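Local atomic coordinates of 33-36 kDa outer membrane protein (Acinetobacter baumannii, PDB entry 6GIE), a protein that probably forms a porin-type beta-barrel channel through the outer membrane. Residues Y23-T36 with D284-F296. Residues are numbered along the deposited sequence; the frame is centred on the assembly and turned at random.
Sequences YQFEVQGQSEYVDT and DTQTIGLNAKFRF
F296, the C-terminal residue, lays its ring over CB of F25, a CH-pi contact with that CB 3.7 Å from the F296 ring centroid and offset toward the rim. Its CG stands between the backbone N and the carbonyl carbon (chi1 58°), which brings the ring to F25. The two ring planes are nearly parallel, 13° apart, but slid so far that they barely overlap. V27 meets the edge of the F296 ring and packs through CG2 against CB of F294, making at this end an apolar patch that probably faces lipid. A straight bond from F296 N to F25 O (3.0 Å) holds the chain end in register.

The opposite face, with E26, Q28, Q30, N291 and K293, is polar. Arginine suits R295: its extended methylenes pack on tyrosine, CD 3.6 Å from the Y23 ring centroid, while its guanidinium pairs with E26. The salt bridge from R295 NE to E26 OE1 (2.9 Å) suits the nearly coplanar groups, and one water joins E26 OE1, R295 NH2 and K293 NZ. R295 NH1 reaches L63 O, and K293 NZ also bonds Q259. Paired antiparallel from E26–R295 to D35–Q286, the first and last long strands form the seam that closes a porin beta-barrel.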
loop_
_atom_site.group_PDB
_atom_site.type_symbol
_atom_site.label_atom_id
_atom_site.label_comp_id
_atom_site.label_asym_id
_atom_site.label_seq_id
_atom_site.Cartn_x
_atom_site.Cartn_y
_atom_site.Cartn_z
ATOM N N TYR A 23 9.315 -14.077 8.393
ATOM C CA TYR A 23 8.372 -13.554 9.397
ATOM C C TYR A 23 6.935 -13.969 9.051
ATOM O O TYR A 23 6.629 -14.313 7.874
ATOM C CB TYR A 23 8.451 -12.016 9.451
ATOM C CG TYR A 23 8.051 -11.297 8.143
ATOM C CD1 TYR A 23 8.930 -11.220 7.054
ATOM C CD2 TYR A 23 6.850 -10.620 8.053
ATOM C CE1 TYR A 23 8.572 -10.538 5.897
ATOM C CE2 TYR A 23 6.487 -9.933 6.901
ATOM C CZ TYR A 23 7.341 -9.900 5.829
ATOM O OH TYR A 23 6.940 -9.239 4.675
ATOM N N GLN A 24 6.070 -13.945 10.070
ATOM C CA GLN A 24 4.618 -14.080 9.897
ATOM C C GLN A 24 3.749 -12.874 10.379
ATOM O O GLN A 24 2.509 -12.795 10.140
ATOM C CB GLN A 24 4.178 -15.374 10.553
ATOM C CG GLN A 24 4.060 -16.553 9.614
ATOM C CD GLN A 24 3.330 -17.727 10.240
ATOM O OE1 GLN A 24 3.787 -18.295 11.229
ATOM N NE2 GLN A 24 2.157 -18.058 9.690
ATOM N N PHE A 25 4.375 -11.918 11.033
ATOM C CA PHE A 25 3.669 -10.717 11.484
ATOM C C PHE A 25 4.422 -9.473 11.197
ATOM O O PHE A 25 5.645 -9.455 11.167
ATOM C CB PHE A 25 3.463 -10.721 12.980
ATOM C CG PHE A 25 2.841 -11.963 13.503
ATOM C CD1 PHE A 25 3.625 -13.087 13.786
ATOM C CD2 PHE A 25 1.485 -12.005 13.767
ATOM C CE1 PHE A 25 3.065 -14.232 14.321
ATOM C CE2 PHE A 25 0.906 -13.164 14.319
ATOM C CZ PHE A 25 1.702 -14.274 14.590
ATOM N N GLU A 26 3.672 -8.411 10.962
ATOM C CA GLU A 26 4.284 -7.127 10.705
ATOM C C GLU A 26 3.427 -6.109 11.408
ATOM O O GLU A 26 2.199 -6.152 11.289
ATOM C CB GLU A 26 4.339 -6.823 9.212
ATOM C CG GLU A 26 4.731 -5.384 8.917
ATOM C CD GLU A 26 4.873 -5.086 7.418
ATOM O OE1 GLU A 26 5.818 -5.670 6.785
ATOM O OE2 GLU A 26 4.076 -4.199 6.941
ATOM N N VAL A 27 4.045 -5.242 12.186
ATOM C CA VAL A 27 3.299 -4.124 12.725
ATOM C C VAL A 27 3.905 -2.866 12.218
ATOM O O VAL A 27 5.119 -2.786 12.015
ATOM C CB VAL A 27 3.163 -4.126 14.279
ATOM C CG1 VAL A 27 2.335 -5.309 14.683
ATOM C CG2 VAL A 27 4.498 -4.196 14.944
ATOM N N GLN A 28 3.044 -1.883 12.017
ATOM C CA GLN A 28 3.465 -0.669 11.410
ATOM C C GLN A 28 2.753 0.480 12.043
ATOM O O GLN A 28 1.548 0.383 12.331
ATOM C CB GLN A 28 3.194 -0.675 9.896
ATOM C CG GLN A 28 4.021 0.374 9.170
ATOM C CD GLN A 28 3.513 0.673 7.782
ATOM O OE1 GLN A 28 2.937 -0.196 7.113
ATOM N NE2 GLN A 28 3.704 1.921 7.344
ATOM N N GLY A 29 3.520 1.546 12.279
ATOM C CA GLY A 29 3.034 2.821 12.799
ATOM C C GLY A 29 3.437 4.007 11.928
ATOM O O GLY A 29 4.437 3.958 11.212
ATOM N N GLN A 30 2.647 5.070 12.007
ATOM C CA GLN A 30 2.806 6.212 11.147
ATOM C C GLN A 30 2.125 7.421 11.718
ATOM O O GLN A 30 1.004 7.321 12.193
ATOM C CB GLN A 30 2.207 5.910 9.813
ATOM C CG GLN A 30 2.414 7.042 8.867
ATOM C CD GLN A 30 1.578 6.939 7.627
ATOM O OE1 GLN A 30 0.846 5.961 7.409
ATOM N NE2 GLN A 30 1.669 7.963 6.803
ATOM N N SER A 31 2.845 8.546 11.743
ATOM C CA SER A 31 2.331 9.824 12.154
ATOM C C SER A 31 2.520 10.824 11.040
ATOM O O SER A 31 3.553 10.766 10.305
ATOM C CB SER A 31 3.147 10.372 13.314
ATOM O OG SER A 31 2.733 9.823 14.517
ATOM N N GLU A 32 1.580 11.769 10.938
ATOM C CA GLU A 32 1.623 12.755 9.892
ATOM C C GLU A 32 1.055 14.068 10.332
ATOM O O GLU A 32 0.125 14.129 11.155
ATOM C CB GLU A 32 0.917 12.323 8.613
ATOM C CG GLU A 32 1.175 10.899 8.142
ATOM C CD GLU A 32 -0.011 10.298 7.386
ATOM O OE1 GLU A 32 -0.314 10.783 6.275
ATOM O OE2 GLU A 32 -0.643 9.349 7.911
ATOM N N TYR A 33 1.673 15.129 9.813
ATOM C CA TYR A 33 1.199 16.470 9.991
ATOM C C TYR A 33 0.864 17.094 8.626
ATOM O O TYR A 33 1.638 17.025 7.657
ATOM C CB TYR A 33 2.245 17.291 10.667
ATOM C CG TYR A 33 1.819 18.717 10.911
ATOM C CD1 TYR A 33 0.862 19.008 11.893
ATOM C CD2 TYR A 33 2.387 19.791 10.197
ATOM C CE1 TYR A 33 0.475 20.315 12.163
ATOM C CE2 TYR A 33 2.000 21.105 10.461
ATOM C CZ TYR A 33 1.044 21.364 11.451
ATOM O OH TYR A 33 0.624 22.658 11.749
ATOM N N VAL A 34 -0.303 17.733 8.605
ATOM C CA VAL A 34 -0.964 18.179 7.394
ATOM C C VAL A 34 -1.129 19.696 7.551
ATOM O O VAL A 34 -1.867 20.173 8.425
ATOM C CB VAL A 34 -2.343 17.431 7.201
ATOM C CG1 VAL A 34 -2.943 17.685 5.816
ATOM C CG2 VAL A 34 -2.197 15.923 7.376
ATOM N N ASP A 35 -0.417 20.456 6.743
ATOM C CA ASP A 35 -0.472 21.937 6.819
ATOM C C ASP A 35 -1.234 22.494 5.594
ATOM O O ASP A 35 -1.028 22.023 4.484
ATOM C CB ASP A 35 0.968 22.488 6.915
ATOM C CG ASP A 35 1.027 23.984 7.098
ATOM O OD1 ASP A 35 -0.044 24.614 7.218
ATOM O OD2 ASP A 35 2.154 24.554 7.108
ATOM N N THR A 36 -2.110 23.475 5.797
ATOM C CA THR A 36 -2.996 24.012 4.723
ATOM C C THR A 36 -2.926 25.527 4.581
ATOM O O THR A 36 -2.886 26.247 5.571
ATOM C CB THR A 36 -4.464 23.622 4.955
ATOM O OG1 THR A 36 -4.963 24.311 6.104
ATOM C CG2 THR A 36 -4.585 22.143 5.219
ATOM N N ASP A 284 -1.760 24.799 -1.953
ATOM C CA ASP A 284 -2.232 24.790 -0.576
ATOM C C ASP A 284 -1.448 23.800 0.264
ATOM O O ASP A 284 -0.497 24.163 0.935
ATOM C CB ASP A 284 -3.749 24.481 -0.491
ATOM C CG ASP A 284 -4.604 25.725 -0.620
ATOM O OD1 ASP A 284 -4.029 26.828 -0.768
ATOM O OD2 ASP A 284 -5.851 25.614 -0.562
ATOM N N THR A 285 -1.819 22.540 0.205
ATOM C CA THR A 285 -1.587 21.654 1.336
ATOM C C THR A 285 -0.340 20.760 1.279
ATOM O O THR A 285 0.006 20.236 0.238
ATOM C CB THR A 285 -2.885 20.840 1.597
ATOM O OG1 THR A 285 -3.845 21.719 2.187
ATOM C CG2 THR A 285 -2.677 19.714 2.564
ATOM N N GLN A 286 0.288 20.565 2.426
ATOM C CA GLN A 286 1.480 19.696 2.554
ATOM C C GLN A 286 1.357 18.783 3.740
ATOM O O GLN A 286 0.850 19.203 4.775
ATOM C CB GLN A 286 2.779 20.499 2.781
ATOM C CG GLN A 286 2.957 21.688 1.881
ATOM C CD GLN A 286 4.372 22.254 1.895
ATOM O OE1 GLN A 286 5.265 21.717 2.552
ATOM N NE2 GLN A 286 4.584 23.334 1.144
ATOM N N THR A 287 1.924 17.600 3.602
ATOM C CA THR A 287 1.902 16.535 4.579
ATOM C C THR A 287 3.313 15.980 4.728
ATOM O O THR A 287 3.914 15.510 3.756
ATOM C CB THR A 287 0.971 15.398 4.113
ATOM O OG1 THR A 287 -0.347 15.927 3.968
ATOM C CG2 THR A 287 0.903 14.239 5.129
ATOM N N ILE A 288 3.869 16.109 5.934
ATOM C CA ILE A 288 5.120 15.487 6.288
ATOM C C ILE A 288 4.767 14.282 7.180
ATOM O O ILE A 288 3.862 14.338 7.996
ATOM C CB ILE A 288 6.091 16.530 6.885
ATOM C CG1 ILE A 288 7.330 15.862 7.460
ATOM C CG2 ILE A 288 5.432 17.344 7.995
ATOM C CD1 ILE A 288 8.228 15.277 6.414
ATOM N N GLY A 289 5.494 13.188 7.016
ATOM C CA GLY A 289 5.170 11.948 7.659
ATOM C C GLY A 289 6.382 11.085 7.918
ATOM O O GLY A 289 7.329 11.108 7.156
ATOM N N LEU A 290 6.359 10.398 9.056
ATOM C CA LEU A 290 7.309 9.410 9.416
ATOM C C LEU A 290 6.581 8.114 9.743
ATOM O O LEU A 290 5.506 8.122 10.333
ATOM C CB LEU A 290 8.041 9.840 10.681
ATOM C CG LEU A 290 8.961 11.067 10.562
ATOM C CD1 LEU A 290 9.762 11.215 11.850
ATOM C CD2 LEU A 290 9.918 11.001 9.411
ATOM N N ASN A 291 7.235 7.015 9.436
ATOM C CA ASN A 291 6.694 5.747 9.696
ATOM C C ASN A 291 7.762 4.710 10.112
ATOM O O ASN A 291 8.983 4.907 9.963
ATOM C CB ASN A 291 5.855 5.296 8.490
ATOM C CG ASN A 291 6.671 5.157 7.261
ATOM O OD1 ASN A 291 7.495 4.243 7.163
ATOM N ND2 ASN A 291 6.512 6.100 6.321
ATOM N N ALA A 292 7.273 3.600 10.661
ATOM C CA ALA A 292 8.147 2.568 11.143
ATOM C C ALA A 292 7.469 1.235 11.090
ATOM O O ALA A 292 6.226 1.166 11.236
ATOM C CB ALA A 292 8.522 2.859 12.595
ATOM N N LYS A 293 8.266 0.174 10.962
ATOM C CA LYS A 293 7.675 -1.140 10.926
ATOM C C LYS A 293 8.570 -2.245 11.490
ATOM O O LYS A 293 9.808 -2.191 11.372
ATOM C CB LYS A 293 7.210 -1.437 9.491
ATOM C CG LYS A 293 8.163 -2.228 8.654
ATOM C CD LYS A 293 7.694 -2.433 7.196
ATOM C CE LYS A 293 6.702 -1.375 6.676
ATOM N NZ LYS A 293 6.708 -1.357 5.182
ATOM N N PHE A 294 7.912 -3.232 12.119
ATOM C CA PHE A 294 8.583 -4.294 12.804
ATOM C C PHE A 294 8.014 -5.594 12.276
ATOM O O PHE A 294 6.778 -5.790 12.207
ATOM C CB PHE A 294 8.372 -4.222 14.361
ATOM C CG PHE A 294 8.685 -2.884 14.931
ATOM C CD1 PHE A 294 7.786 -1.799 14.749
ATOM C CD2 PHE A 294 9.920 -2.651 15.579
ATOM C CE1 PHE A 294 8.110 -0.531 15.229
ATOM C CE2 PHE A 294 10.237 -1.379 16.042
ATOM C CZ PHE A 294 9.340 -0.320 15.855
ATOM N N ARG A 295 8.931 -6.508 12.037
ATOM C CA ARG A 295 8.576 -7.766 11.574
ATOM C C ARG A 295 9.021 -8.826 12.529
ATOM O O ARG A 295 10.121 -8.760 13.081
ATOM C CB ARG A 295 9.148 -8.003 10.157
ATOM C CG ARG A 295 8.571 -7.107 9.085
ATOM C CD ARG A 295 9.234 -7.400 7.726
ATOM N NE ARG A 295 8.579 -6.649 6.656
ATOM C CZ ARG A 295 8.964 -6.629 5.383
ATOM N NH1 ARG A 295 10.015 -7.314 4.939
ATOM N NH2 ARG A 295 8.245 -5.921 4.522
ATOM N N PHE A 296 8.171 -9.850 12.647
ATOM C CA PHE A 296 8.465 -11.005 13.468
ATOM C C PHE A 296 7.619 -12.235 13.044
ATOM O O PHE A 296 7.519 -13.161 13.831
ATOM C CB PHE A 296 8.302 -10.680 14.990
ATOM C CG PHE A 296 6.927 -10.178 15.398
ATOM C CD1 PHE A 296 6.553 -8.860 15.189
ATOM C CD2 PHE A 296 6.017 -11.025 16.030
ATOM C CE1 PHE A 296 5.277 -8.402 15.566
ATOM C CE2 PHE A 296 4.741 -10.580 16.408
ATOM C CZ PHE A 296 4.375 -9.264 16.194
HETATM O O HOH W 1 5.930 -4.171 4.174
#